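PDB 3EH7: 4-hydroxybutyrate CoA-transferase from Porphyromonas gingivalis, which probably transfers coenzyme A between short-chain carboxylates such as acetate and 4-hydroxybutyrate, in the manner of the acetyl-CoA hydrolase/transferase family. Local coordinates for residues Leu33-Gly38 and Ser141-Lys146; Tyr60-Leu65 and Ser336-Gln341; Tyr188-Pro193 and Met243-Val248; Pro193-Val198 and Pro224-Leu229; Ile317-Met322 and Ser370-Ile375. All blocks are in the same frame, centred on the assembly; numbering follows the deposited sequence.

Contact 1 (Leu33-Gly38 and Ser141-Lys146); sequences LSHAAG and SCDYSK
Where strand 30-33 of the N-terminal parallel sheet gives way to its loop, Ser34 and His35 dock against the turn that starts helix 145-151, through Ser141, Asp143, Tyr144 and Ser145. The backbone of His35 is gripped at both ends. Its N gives a hydrogen bond to Ser145 OG (3.0 Å, 149° at the hydrogen), and its O takes one from Ser141 OG at 2.6 Å while also accepting from Gly38 N. Ser145 OG in turn donates to Asp143 OD1, which uses its syn lone pair; the same oxygen meets Ser145 N from above the carboxylate plane at 2.8 Å, a capping bond to the helix start. His35 CB lies against both carboxylate oxygens, 3.4 Å from Asp143 OD1. With CG anti to the backbone N (chi1 -176°), the imidazole runs out past Tyr144, the two rings oblique with planes 52° apart. Water 2, at the edge of both rings and in their planes, links His35 ND1 to Tyr144 OH, its O 2.6 Å from His35 ND1. On the imidazole's other nitrogen, NE2 is hydrogen-bonded to Ser336, while Ser34 OG is held by Gln126 N. The relay from His35 N through Ser145 OG to Asp143 OD1 therefore fixes loop and helix start together. The two donors at OD1, against none found for the buried OD2, would probably draw the carboxylate's charge toward OD1.

Contact 2 (Tyr60-Leu65 and Ser336-Gln341); sequences YHMLCL and SGTGGQ
Cys64 points its sulfur at the backbone of Gly337, SG standing 3.5 Å from Gly337 CA. With no side chain on the glycine, the sulfur comes right up to the main chain. A chi1 of -56° carries SG beside the backbone N of Cys64, toward the 336-341 segment. The same sulfur is joined to Cys329 in a disulfide. Two residues earlier the selenomethionine Met62 sets out toward the same segment but turns its end away. Its extended chain passes Thr338, with SE 4.3 Å from Thr338 CG2, and leads on to Phe106 and Val109. Between these two side chains the backbones meet directly: Gly337 N donates to Met62 O at 2.8 Å. Behind this bond, His61 ND1 accepts from Leu63 N (3.0 Å) in the plane of the imidazole, which ties down the bend of the 60-65 segment. On the partner side, Thr338 OG1 accepts from Gly340 N in an ST turn and is also hydrogen-bonded to Glu242. This turn leads toward helix 341-350. A single beta bridge between loops, Leu63 with Ser336, backed by the disulfide, thus joins the N-terminal and C-terminal family regions.

Contact 3 (Tyr188-Pro193 and Met243-Val248); sequences YSLAKP and MFSDGV
Lys192 starts with CG beside its backbone N (chi1 -81°) and then bends twice near its end, chi3 81° and chi4 74°, a curl that draws it over Asp246 and leaves NZ above Gly247. Lys192 CD touches Asp246 CB at 3.7 Å, the two side chains crossing at a slant, and NZ stops 3.6 Å from Gly247 CA. Despite the opposite charges this is no salt bridge, since Lys192 NZ and Asp246 OD2 stay 6.2 Å apart; the amine has a long, weak ion pair with Asp225 instead.

Water does the polar joining. Water 5 accepts from both Lys192 NZ and Gly247 N, the latter at 2.9 Å, so the amine reaches the first turn of helix 246-253 through a shared solvent oxygen. Water 4 donates to Leu190 O (2.7 Å) and to Asp246 OD2 (2.7 Å), a second bridge beside the first. A positive amine near the start of a helix probably finds no electrostatic gain from the helix dipole there.

The remaining contact is slight: the Leu190 CD1 methyl comes to 4.4 Å from Ser245 OG, which is itself hydrogen-bonded to Met275 O. Asp246 OD1 is held by Ser277 OG, and this steadies the carboxylate that faces water 4.

The 188-193 segment thus runs as an open connector from strand 179-183 toward helix 197-208. It passes over the junction where strand 243-244, paired in parallel with strand 273-274, becomes helix 246-253, with helix 222-229 alongside Pro193.

Contact 4 (Pro193-Val198 and Pro224-Leu229); sequences PKIGEV and PDAALL
Ile195 forms the close-packed part of this contact, lying against the side of helix 222-229 among Asp225, Ala226 and Leu229. Its two branches divide the work. With CG1 beside the backbone N and anti to the carbonyl carbon (chi1 -58°), CG2 is left to meet Ala226 CB at 3.8 Å, while CD1 reaches further along the helix to Leu229 CD1 at 3.6 Å. The same CD1 lies 3.9 Å from Ala226 N and 4.1 Å from Asp225 CB, so one methyl meets both backbone and side-chain atoms of the helix. No hydrogen bond crosses here; the contact is van der Waals.

The outer side is looser. Pro193 and Asp225 approach from opposite directions, and Pro193 CD comes to 3.4 Å of Asp225 OD2, a carboxylate oxygen against a ring carbon without a hydrogen bond. Asp225 OD1 has a long, weak ion pair with Lys192. Pro193 is exposed, and Leu229 too is open to solvent although it meets Ile195; Lys194 is modelled only as far as CB. The inner side of helix 222-229 is better covered, with Leu228 packed on Val248 and Leu251 of helix 246-253.

An extended connector is thereby laid across the surface of a helix, just ahead of Gly196, the N-cap of helix 197-208. The covered helix is the crossover of a beta-alpha-beta unit, joining the neighbouring parallel strands 215-217 and 238-240, a build typical of Rossmann-like alpha/beta domains.

Contact 5 (Ile317-Met322 and Ser370-Ile375); sequences IEIDLM and SRIVPI
Ile319 and Val373 are knitted to their partners by parallel strand pairing. Ile319 N donates to Arg371 O (2.8 Å), and Ile319 O in turn receives Val373 N, also at 2.8 Å, so both backbone polar groups of Ile319 point at the 370-375 segment. A CA-H...O contact from Asp320 CA to Val373 O, 3.0 Å, lies further along. At the other end the aliphatic part of Arg371 passes Ile317 O, with Arg371 CD at 3.4 Å from that oxygen.

On one face Ile319 and Ile372 run abreast in one direction, with Ile319 CG2 3.8 Å from Ile372 CG1. Leu321 comes in roughly perpendicular to Ile372 and touches its CG2 through CD2. On the face of Asp320 and Val373, Glu318 lies across the valine, its OE1 3.6 Å from Val373 CG1. Its chi1 of 65° sets CG between the backbone N and the carbonyl carbon, and the chain then runs out straight to waters 6 and 7, which bridge OE1 to Ile375 O and Ser370 O.

The next shell fixes these groups. Glu318 OE2 takes a bond from Ala377 N. Asp320 OD1 accepts from Met322 N in an Asx turn and also from Gln324 N, while Arg371 NE is bonded to Thr363 O. Helices 406-414 and 419-433 cover Leu321, and Ile375 packs on Glu378 of the second subunit.

At its start the 317-322 segment forms a classic beta bulge opposite Val326, and strand 372-373 makes the parallel edge of an otherwise antiparallel small mixed sheet in the C-terminal acetyl-CoA hydrolase/transferase region.

From the N terminus, contact 1 is the first to close, bringing the start of helix 145-151 back to the end of strand 30-33 of the N-terminal sheet. Contact 2 opens inside that loop, at 60-65, but waits until 336-341 to close, so it crosses contact 1 and spans the two family regions; the pair also touch in space. Within its long loop lie contacts 3 and 4, the second enclosed by the first and sharing Pro193, which bind the connector after strand 179-183 to helices 246-253 and 222-229. Contact 5 opens at 317-322, before contact 2 closes, crosses it, and ends at 370-375 in a small sheet about 32 Å, centre to centre, from contact 1.

Contact 1 (Leu33-Gly38 and Ser141-Lys146)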
# COMPACT_ATOMS: atom_id res chain seq x y z
N LEU A 33 9.08 24.86 3.73
CA LEU A 33 8.22 25.92 4.27
C LEU A 33 7.10 25.27 4.99
O LEU A 33 6.68 24.20 4.57
CB LEU A 33 7.60 26.76 3.16
CG LEU A 33 8.52 27.54 2.22
CD1 LEU A 33 7.68 28.31 1.24
CD2 LEU A 33 9.41 28.47 2.99
N SER A 34 6.58 25.91 6.03
CA SER A 34 5.33 25.46 6.63
C SER A 34 4.27 25.23 5.57
O SER A 34 4.13 26.02 4.63
CB SER A 34 4.78 26.46 7.66
OG SER A 34 5.53 26.52 8.84
N HIS A 35 3.52 24.15 5.74
CA HIS A 35 2.55 23.68 4.76
C HIS A 35 1.28 24.54 4.71
O HIS A 35 0.84 25.07 5.72
CB HIS A 35 2.16 22.23 5.10
CG HIS A 35 1.23 21.60 4.10
ND1 HIS A 35 1.45 21.68 2.75
CD2 HIS A 35 0.13 20.83 4.27
CE1 HIS A 35 0.49 21.02 2.11
NE2 HIS A 35 -0.33 20.50 3.01
N ALA A 36 0.71 24.64 3.51
CA ALA A 36 -0.65 25.14 3.28
C ALA A 36 -0.93 26.50 3.94
O ALA A 36 -0.29 27.50 3.56
CB ALA A 36 -1.73 24.05 3.68
N ALA A 37 -1.87 26.55 4.87
CA ALA A 37 -2.35 27.85 5.39
C ALA A 37 -1.31 28.55 6.25
O ALA A 37 -1.39 29.78 6.45
CB ALA A 37 -3.66 27.70 6.18
N GLY A 38 -0.32 27.79 6.71
CA GLY A 38 0.72 28.33 7.57
C GLY A 38 1.96 28.72 6.83
O GLY A 38 3.00 28.86 7.43
N SER A 141 0.01 24.20 11.05
CA SER A 141 0.87 23.38 10.18
C SER A 141 1.90 22.57 10.96
O SER A 141 3.00 23.03 11.22
CB SER A 141 1.53 24.27 9.12
OG SER A 141 0.54 24.87 8.30
N CYS A 142 1.51 21.35 11.32
CA CYS A 142 2.38 20.42 12.02
C CYS A 142 2.99 19.50 10.99
O CYS A 142 4.19 19.60 10.69
CB CYS A 142 1.60 19.66 13.10
SG CYS A 142 2.62 18.61 14.19
N ASP A 143 2.17 18.59 10.44
CA ASP A 143 2.52 17.87 9.20
C ASP A 143 4.00 17.43 9.05
O ASP A 143 4.49 16.64 9.85
CB ASP A 143 1.95 18.64 7.99
CG ASP A 143 2.36 20.12 7.95
OD1 ASP A 143 3.53 20.41 7.60
OD2 ASP A 143 1.50 20.98 8.23
N TYR A 144 4.71 17.90 8.02
CA TYR A 144 6.14 17.69 7.93
C TYR A 144 6.89 18.95 8.36
O TYR A 144 8.11 18.94 8.42
CB TYR A 144 6.55 17.35 6.48
CG TYR A 144 6.35 18.51 5.53
CD1 TYR A 144 7.36 19.45 5.32
CD2 TYR A 144 5.14 18.72 4.90
CE1 TYR A 144 7.17 20.52 4.48
CE2 TYR A 144 4.93 19.79 4.06
CZ TYR A 144 5.95 20.68 3.84
OH TYR A 144 5.72 21.75 3.00
N SER A 145 6.16 20.04 8.59
CA SER A 145 6.76 21.33 8.93
C SER A 145 7.53 21.22 10.23
O SER A 145 8.67 21.70 10.34
CB SER A 145 5.68 22.42 9.05
OG SER A 145 4.90 22.54 7.86
N LYS A 146 6.93 20.57 11.23
CA LYS A 146 7.59 20.36 12.51
C LYS A 146 8.81 19.45 12.39
O LYS A 146 9.89 19.84 12.83
CB LYS A 146 6.60 19.85 13.56
CG LYS A 146 7.20 19.30 14.86
CD LYS A 146 6.09 19.18 15.91
CE LYS A 146 6.59 18.84 17.27
NZ LYS A 146 7.06 17.50 17.28
O HOH W 1 4.42 25.57 10.93
O HOH W 2 3.70 22.41 1.64
O HOH W 3 -2.16 24.66 7.29

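Contact 2 (Tyr60-Leu65 and Ser336-Gln341)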
# COMPACT_ATOMS: atom_id res chain seq x y z
N TYR A 60 10.95 22.99 -1.08
CA TYR A 60 10.21 21.75 -0.87
C TYR A 60 8.86 22.11 -0.29
O TYR A 60 8.81 22.73 0.77
CB TYR A 60 10.96 20.77 0.05
CG TYR A 60 10.19 19.48 0.24
CD1 TYR A 60 10.21 18.49 -0.72
CD2 TYR A 60 9.39 19.30 1.35
CE1 TYR A 60 9.47 17.33 -0.56
CE2 TYR A 60 8.66 18.16 1.51
CZ TYR A 60 8.71 17.17 0.56
OH TYR A 60 7.97 16.03 0.74
N HIS A 61 7.79 21.73 -0.98
CA HIS A 61 6.42 22.01 -0.56
C HIS A 61 5.50 20.89 -1.05
O HIS A 61 5.92 20.03 -1.82
CB HIS A 61 5.95 23.34 -1.14
CG HIS A 61 5.83 23.32 -2.63
ND1 HIS A 61 4.78 22.70 -3.28
CD2 HIS A 61 6.65 23.78 -3.60
CE1 HIS A 61 4.95 22.80 -4.58
NE2 HIS A 61 6.09 23.45 -4.80
N MSE A 62 4.25 20.88 -0.59
CA MSE A 62 3.30 19.89 -1.04
C MSE A 62 2.02 20.55 -1.50
O MSE A 62 0.95 20.06 -1.22
CB MSE A 62 2.99 18.92 0.08
CG MSE A 62 4.19 18.16 0.48
SE MSE A 62 3.72 16.84 1.82
CE MSE A 62 5.48 16.39 2.21
N LEU A 63 2.17 21.66 -2.20
CA LEU A 63 1.03 22.42 -2.69
C LEU A 63 0.82 22.15 -4.16
O LEU A 63 1.77 21.80 -4.88
CB LEU A 63 1.26 23.91 -2.50
CG LEU A 63 1.62 24.31 -1.08
CD1 LEU A 63 2.22 25.70 -1.04
CD2 LEU A 63 0.35 24.20 -0.17
N CYS A 64 -0.42 22.30 -4.60
CA CYS A 64 -0.75 22.35 -6.01
C CYS A 64 -0.77 23.79 -6.46
O CYS A 64 -1.79 24.47 -6.35
CB CYS A 64 -2.11 21.74 -6.26
SG CYS A 64 -2.22 20.08 -5.65
N LEU A 65 0.37 24.25 -6.97
CA LEU A 65 0.49 25.60 -7.47
C LEU A 65 -0.27 25.66 -8.80
O LEU A 65 -0.06 24.81 -9.68
CB LEU A 65 1.97 25.96 -7.66
CG LEU A 65 2.90 25.75 -6.45
CD1 LEU A 65 4.28 26.29 -6.78
CD2 LEU A 65 2.34 26.42 -5.21
N SER A 336 -3.73 21.79 -1.58
CA SER A 336 -2.80 20.82 -0.97
C SER A 336 -2.72 19.54 -1.81
O SER A 336 -3.73 18.92 -2.12
CB SER A 336 -3.23 20.49 0.48
OG SER A 336 -2.41 19.48 1.06
N GLY A 337 -1.50 19.18 -2.19
CA GLY A 337 -1.26 17.97 -2.97
C GLY A 337 -0.30 17.07 -2.23
O GLY A 337 0.78 16.78 -2.71
N THR A 338 -0.72 16.62 -1.06
CA THR A 338 0.14 15.80 -0.19
C THR A 338 0.19 14.32 -0.63
O THR A 338 1.06 13.58 -0.19
CB THR A 338 -0.43 15.77 1.22
OG1 THR A 338 -1.72 15.12 1.18
CG2 THR A 338 -0.57 17.21 1.79
N GLY A 339 -0.78 13.90 -1.45
CA GLY A 339 -0.93 12.49 -1.75
C GLY A 339 -1.24 11.63 -0.54
O GLY A 339 -1.07 10.41 -0.58
N GLY A 340 -1.71 12.26 0.54
CA GLY A 340 -2.00 11.57 1.78
C GLY A 340 -3.17 10.60 1.73
O GLY A 340 -3.36 9.81 2.64
N GLN A 341 -3.97 10.64 0.66
CA GLN A 341 -5.21 9.87 0.64
C GLN A 341 -4.98 8.35 0.73
O GLN A 341 -5.69 7.66 1.47
CB GLN A 341 -6.13 10.25 -0.54
CG GLN A 341 -5.61 9.99 -1.92
CD GLN A 341 -6.53 10.54 -3.00
OE1 GLN A 341 -6.78 11.74 -3.06
NE2 GLN A 341 -7.03 9.67 -3.87

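Contact 3 (Tyr188-Pro193 and Met243-Val248)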
# COMPACT_ATOMS: atom_id res chain seq x y z
N TYR A 188 -3.46 32.43 5.72
CA TYR A 188 -4.31 32.16 4.55
C TYR A 188 -5.60 31.50 5.00
O TYR A 188 -5.57 30.59 5.83
CB TYR A 188 -3.61 31.28 3.50
CG TYR A 188 -2.50 32.00 2.76
CD1 TYR A 188 -2.73 33.20 2.11
CD2 TYR A 188 -1.21 31.48 2.73
CE1 TYR A 188 -1.71 33.88 1.43
CE2 TYR A 188 -0.18 32.15 2.05
CZ TYR A 188 -0.43 33.34 1.41
OH TYR A 188 0.58 34.00 0.75
N SER A 189 -6.73 32.00 4.49
CA SER A 189 -8.02 31.41 4.76
C SER A 189 -8.71 30.93 3.49
O SER A 189 -8.36 31.31 2.38
CB SER A 189 -8.92 32.38 5.51
OG SER A 189 -9.13 33.53 4.75
N LEU A 190 -9.71 30.10 3.69
CA LEU A 190 -10.52 29.55 2.62
C LEU A 190 -11.94 29.95 2.87
O LEU A 190 -12.44 29.83 4.00
CB LEU A 190 -10.52 28.04 2.69
CG LEU A 190 -9.33 27.21 2.26
CD1 LEU A 190 -9.68 25.79 2.63
CD2 LEU A 190 -9.08 27.36 0.78
N ALA A 191 -12.60 30.39 1.80
CA ALA A 191 -14.05 30.48 1.76
C ALA A 191 -14.59 29.13 1.32
O ALA A 191 -13.95 28.42 0.53
CB ALA A 191 -14.51 31.57 0.77
N LYS A 192 -15.76 28.77 1.84
CA LYS A 192 -16.41 27.51 1.46
C LYS A 192 -17.02 27.72 0.08
O LYS A 192 -17.58 28.77 -0.18
CB LYS A 192 -17.50 27.11 2.48
CG LYS A 192 -16.96 26.40 3.74
CD LYS A 192 -17.93 26.52 4.93
CE LYS A 192 -19.06 25.50 4.85
NZ LYS A 192 -18.59 24.14 5.18
N PRO A 193 -16.88 26.72 -0.81
CA PRO A 193 -17.37 26.84 -2.18
C PRO A 193 -18.85 26.56 -2.30
O PRO A 193 -19.43 25.98 -1.41
CB PRO A 193 -16.60 25.77 -2.93
CG PRO A 193 -16.38 24.69 -1.88
CD PRO A 193 -16.36 25.36 -0.54
N MSE A 243 -6.57 16.64 7.60
CA MSE A 243 -6.91 18.02 7.92
C MSE A 243 -8.41 18.15 8.11
O MSE A 243 -9.15 17.32 7.68
CB MSE A 243 -6.39 18.97 6.83
CG MSE A 243 -7.01 18.76 5.48
SE MSE A 243 -8.64 19.77 5.13
CE MSE A 243 -7.94 21.59 5.12
N PHE A 244 -8.82 19.23 8.77
CA PHE A 244 -10.23 19.62 8.76
C PHE A 244 -10.37 21.12 8.62
O PHE A 244 -9.36 21.85 8.58
CB PHE A 244 -11.03 19.03 9.93
CG PHE A 244 -10.66 19.56 11.28
CD1 PHE A 244 -11.18 20.75 11.74
CD2 PHE A 244 -9.80 18.84 12.10
CE1 PHE A 244 -10.84 21.24 13.01
CE2 PHE A 244 -9.46 19.32 13.35
CZ PHE A 244 -10.00 20.53 13.82
N SER A 245 -11.61 21.57 8.52
CA SER A 245 -11.92 22.93 8.15
C SER A 245 -13.27 23.32 8.75
O SER A 245 -13.71 22.71 9.72
CB SER A 245 -11.96 23.06 6.62
OG SER A 245 -11.88 24.41 6.21
N ASP A 246 -13.93 24.29 8.11
CA ASP A 246 -15.13 24.91 8.66
C ASP A 246 -16.24 23.91 8.85
O ASP A 246 -16.93 23.96 9.88
CB ASP A 246 -15.62 26.06 7.77
CG ASP A 246 -14.72 27.29 7.88
OD1 ASP A 246 -15.09 28.25 8.60
OD2 ASP A 246 -13.63 27.28 7.25
N GLY A 247 -16.42 23.03 7.87
CA GLY A 247 -17.53 22.06 7.86
C GLY A 247 -17.52 21.13 9.07
O GLY A 247 -18.57 20.84 9.62
N VAL A 248 -16.32 20.71 9.48
CA VAL A 248 -16.15 19.84 10.64
C VAL A 248 -16.48 20.61 11.90
O VAL A 248 -17.25 20.13 12.73
CB VAL A 248 -14.72 19.17 10.72
CG1 VAL A 248 -14.37 18.78 12.16
CG2 VAL A 248 -14.66 17.93 9.84
O HOH W 4 -13.87 27.62 4.62
O HOH W 5 -15.43 23.33 5.16

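Contact 4 (Pro193-Val198 and Pro224-Leu229)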
# COMPACT_ATOMS: atom_id res chain seq x y z
N PRO A 193 -16.88 26.72 -0.81
CA PRO A 193 -17.37 26.84 -2.18
C PRO A 193 -18.85 26.56 -2.30
O PRO A 193 -19.43 25.98 -1.41
CB PRO A 193 -16.60 25.77 -2.93
CG PRO A 193 -16.38 24.69 -1.88
CD PRO A 193 -16.36 25.36 -0.54
N LYS A 194 -19.45 26.97 -3.42
CA LYS A 194 -20.85 26.65 -3.68
C LYS A 194 -20.97 25.14 -3.85
O LYS A 194 -20.12 24.51 -4.47
CB LYS A 194 -21.38 27.42 -4.91
N ILE A 195 -22.00 24.55 -3.26
CA ILE A 195 -22.34 23.15 -3.47
C ILE A 195 -23.41 23.08 -4.57
O ILE A 195 -24.47 23.66 -4.45
CB ILE A 195 -22.86 22.54 -2.16
CG1 ILE A 195 -21.79 22.69 -1.08
CG2 ILE A 195 -23.23 21.07 -2.36
CD1 ILE A 195 -22.20 22.22 0.31
N GLY A 196 -23.11 22.39 -5.67
CA GLY A 196 -24.09 22.16 -6.74
C GLY A 196 -24.86 20.88 -6.48
O GLY A 196 -24.62 20.19 -5.48
N GLU A 197 -25.78 20.54 -7.38
CA GLU A 197 -26.61 19.35 -7.18
C GLU A 197 -25.80 18.03 -7.38
O GLU A 197 -26.12 17.02 -6.76
CB GLU A 197 -27.88 19.40 -8.05
CG GLU A 197 -27.91 18.51 -9.29
CD GLU A 197 -29.29 18.50 -9.98
OE1 GLU A 197 -29.78 19.58 -10.40
OE2 GLU A 197 -29.89 17.40 -10.12
N VAL A 198 -24.77 18.06 -8.22
CA VAL A 198 -23.87 16.92 -8.34
C VAL A 198 -23.21 16.67 -6.99
O VAL A 198 -23.26 15.56 -6.47
CB VAL A 198 -22.80 17.12 -9.47
CG1 VAL A 198 -21.61 16.20 -9.26
CG2 VAL A 198 -23.41 16.88 -10.85
N PRO A 224 -16.67 17.11 0.24
CA PRO A 224 -16.66 16.84 1.66
C PRO A 224 -17.63 17.73 2.45
O PRO A 224 -18.24 17.26 3.38
CB PRO A 224 -15.21 17.11 2.06
CG PRO A 224 -14.62 17.83 0.94
CD PRO A 224 -15.33 17.42 -0.27
N ASP A 225 -17.76 19.00 2.07
CA ASP A 225 -18.70 19.90 2.73
C ASP A 225 -20.12 19.36 2.57
O ASP A 225 -20.90 19.35 3.54
CB ASP A 225 -18.63 21.31 2.12
CG ASP A 225 -17.36 22.05 2.51
OD1 ASP A 225 -16.62 21.59 3.42
OD2 ASP A 225 -17.08 23.09 1.87
N ALA A 226 -20.44 18.89 1.37
CA ALA A 226 -21.77 18.36 1.09
C ALA A 226 -22.01 17.10 1.90
O ALA A 226 -23.13 16.86 2.36
CB ALA A 226 -21.95 18.09 -0.40
N ALA A 227 -20.98 16.26 2.04
CA ALA A 227 -21.10 15.07 2.88
C ALA A 227 -21.44 15.45 4.34
O ALA A 227 -22.34 14.88 4.94
CB ALA A 227 -19.81 14.23 2.83
N LEU A 228 -20.73 16.44 4.88
CA LEU A 228 -20.90 16.85 6.27
C LEU A 228 -22.30 17.46 6.49
O LEU A 228 -22.89 17.32 7.56
CB LEU A 228 -19.81 17.85 6.67
CG LEU A 228 -18.37 17.33 6.79
CD1 LEU A 228 -17.34 18.44 6.71
CD2 LEU A 228 -18.20 16.54 8.07
N LEU A 229 -22.81 18.14 5.47
CA LEU A 229 -24.12 18.72 5.54
C LEU A 229 -25.20 17.65 5.71
O LEU A 229 -26.25 17.92 6.29
CB LEU A 229 -24.42 19.59 4.30
CG LEU A 229 -23.82 21.01 4.23
CD1 LEU A 229 -24.47 21.77 3.08
CD2 LEU A 229 -23.98 21.81 5.52

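Contact 5 (Ile317-Met322 and Ser370-Ile375)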
# COMPACT_ATOMS: atom_id res chain seq x y z
N ILE A 317 -8.73 12.24 -9.75
CA ILE A 317 -8.93 12.79 -11.10
C ILE A 317 -9.67 11.77 -11.96
O ILE A 317 -10.60 12.12 -12.69
CB ILE A 317 -7.57 13.11 -11.80
CG1 ILE A 317 -6.80 14.14 -10.99
CG2 ILE A 317 -7.74 13.58 -13.27
CD1 ILE A 317 -7.57 15.41 -10.62
N GLU A 318 -9.23 10.52 -11.91
CA GLU A 318 -9.91 9.47 -12.69
C GLU A 318 -9.72 8.11 -12.06
O GLU A 318 -8.79 7.89 -11.26
CB GLU A 318 -9.45 9.47 -14.16
CG GLU A 318 -7.99 9.11 -14.34
CD GLU A 318 -7.48 9.19 -15.79
OE1 GLU A 318 -8.26 9.38 -16.75
OE2 GLU A 318 -6.25 9.02 -15.96
N ILE A 319 -10.63 7.21 -12.40
CA ILE A 319 -10.58 5.81 -12.01
C ILE A 319 -10.92 4.96 -13.23
O ILE A 319 -11.85 5.28 -14.00
CB ILE A 319 -11.48 5.50 -10.81
CG1 ILE A 319 -11.46 3.99 -10.51
CG2 ILE A 319 -12.91 5.87 -11.07
CD1 ILE A 319 -11.93 3.64 -9.15
N ASP A 320 -10.11 3.93 -13.47
CA ASP A 320 -10.34 3.09 -14.62
C ASP A 320 -11.29 1.96 -14.26
O ASP A 320 -11.65 1.79 -13.10
CB ASP A 320 -9.06 2.64 -15.32
CG ASP A 320 -8.29 1.55 -14.59
OD1 ASP A 320 -8.77 0.99 -13.58
OD2 ASP A 320 -7.17 1.26 -15.05
N LEU A 321 -11.70 1.21 -15.26
CA LEU A 321 -12.70 0.16 -15.06
C LEU A 321 -12.24 -1.01 -14.18
O LEU A 321 -13.06 -1.84 -13.79
CB LEU A 321 -13.20 -0.35 -16.42
CG LEU A 321 -14.09 0.63 -17.18
CD1 LEU A 321 -14.51 0.07 -18.52
CD2 LEU A 321 -15.31 1.03 -16.35
N MSE A 322 -10.93 -1.09 -13.89
CA MSE A 322 -10.39 -2.13 -13.00
C MSE A 322 -10.38 -1.65 -11.57
O MSE A 322 -10.23 -2.45 -10.64
CB MSE A 322 -8.97 -2.51 -13.42
CG MSE A 322 -8.89 -3.11 -14.80
SE MSE A 322 -7.13 -3.81 -15.15
CE MSE A 322 -6.08 -2.21 -14.74
N SER A 370 -15.10 11.97 -18.94
CA SER A 370 -15.53 11.06 -17.87
C SER A 370 -14.40 10.86 -16.85
O SER A 370 -13.26 10.66 -17.23
CB SER A 370 -15.87 9.72 -18.49
OG SER A 370 -16.35 8.82 -17.53
N ARG A 371 -14.70 10.89 -15.56
CA ARG A 371 -13.71 10.43 -14.56
C ARG A 371 -13.64 8.89 -14.38
O ARG A 371 -12.77 8.37 -13.68
CB ARG A 371 -13.96 11.08 -13.21
CG ARG A 371 -13.99 12.55 -13.25
CD ARG A 371 -13.69 13.18 -11.90
NE ARG A 371 -13.76 14.63 -12.06
CZ ARG A 371 -13.19 15.51 -11.24
NH1 ARG A 371 -12.49 15.11 -10.17
NH2 ARG A 371 -13.32 16.80 -11.50
N ILE A 372 -14.58 8.18 -14.98
CA ILE A 372 -14.56 6.72 -15.00
C ILE A 372 -14.14 6.37 -16.41
O ILE A 372 -14.87 6.63 -17.38
CB ILE A 372 -15.91 6.13 -14.58
CG1 ILE A 372 -16.13 6.40 -13.08
CG2 ILE A 372 -15.99 4.63 -14.88
CD1 ILE A 372 -17.54 5.91 -12.55
N VAL A 373 -12.93 5.86 -16.53
CA VAL A 373 -12.32 5.72 -17.83
C VAL A 373 -12.02 4.25 -18.14
O VAL A 373 -11.77 3.46 -17.24
CB VAL A 373 -11.05 6.58 -17.93
CG1 VAL A 373 -11.41 8.07 -17.78
CG2 VAL A 373 -9.99 6.16 -16.86
N PRO A 374 -12.08 3.87 -19.41
CA PRO A 374 -11.63 2.53 -19.76
C PRO A 374 -10.14 2.30 -19.46
O PRO A 374 -9.77 1.21 -19.04
CB PRO A 374 -11.93 2.44 -21.25
CG PRO A 374 -12.12 3.85 -21.72
CD PRO A 374 -12.48 4.69 -20.57
N ILE A 375 -9.30 3.31 -19.67
CA ILE A 375 -7.86 3.21 -19.46
C ILE A 375 -7.40 4.55 -18.88
O ILE A 375 -7.87 5.60 -19.31
CB ILE A 375 -7.07 2.94 -20.78
CG1 ILE A 375 -7.38 1.56 -21.32
CG2 ILE A 375 -5.55 3.00 -20.55
CD1 ILE A 375 -7.23 1.50 -22.81
O HOH W 6 -8.21 8.62 -19.23
O HOH W 7 -10.32 11.33 -17.14
O HOH W 8 -7.63 -0.61 -17.69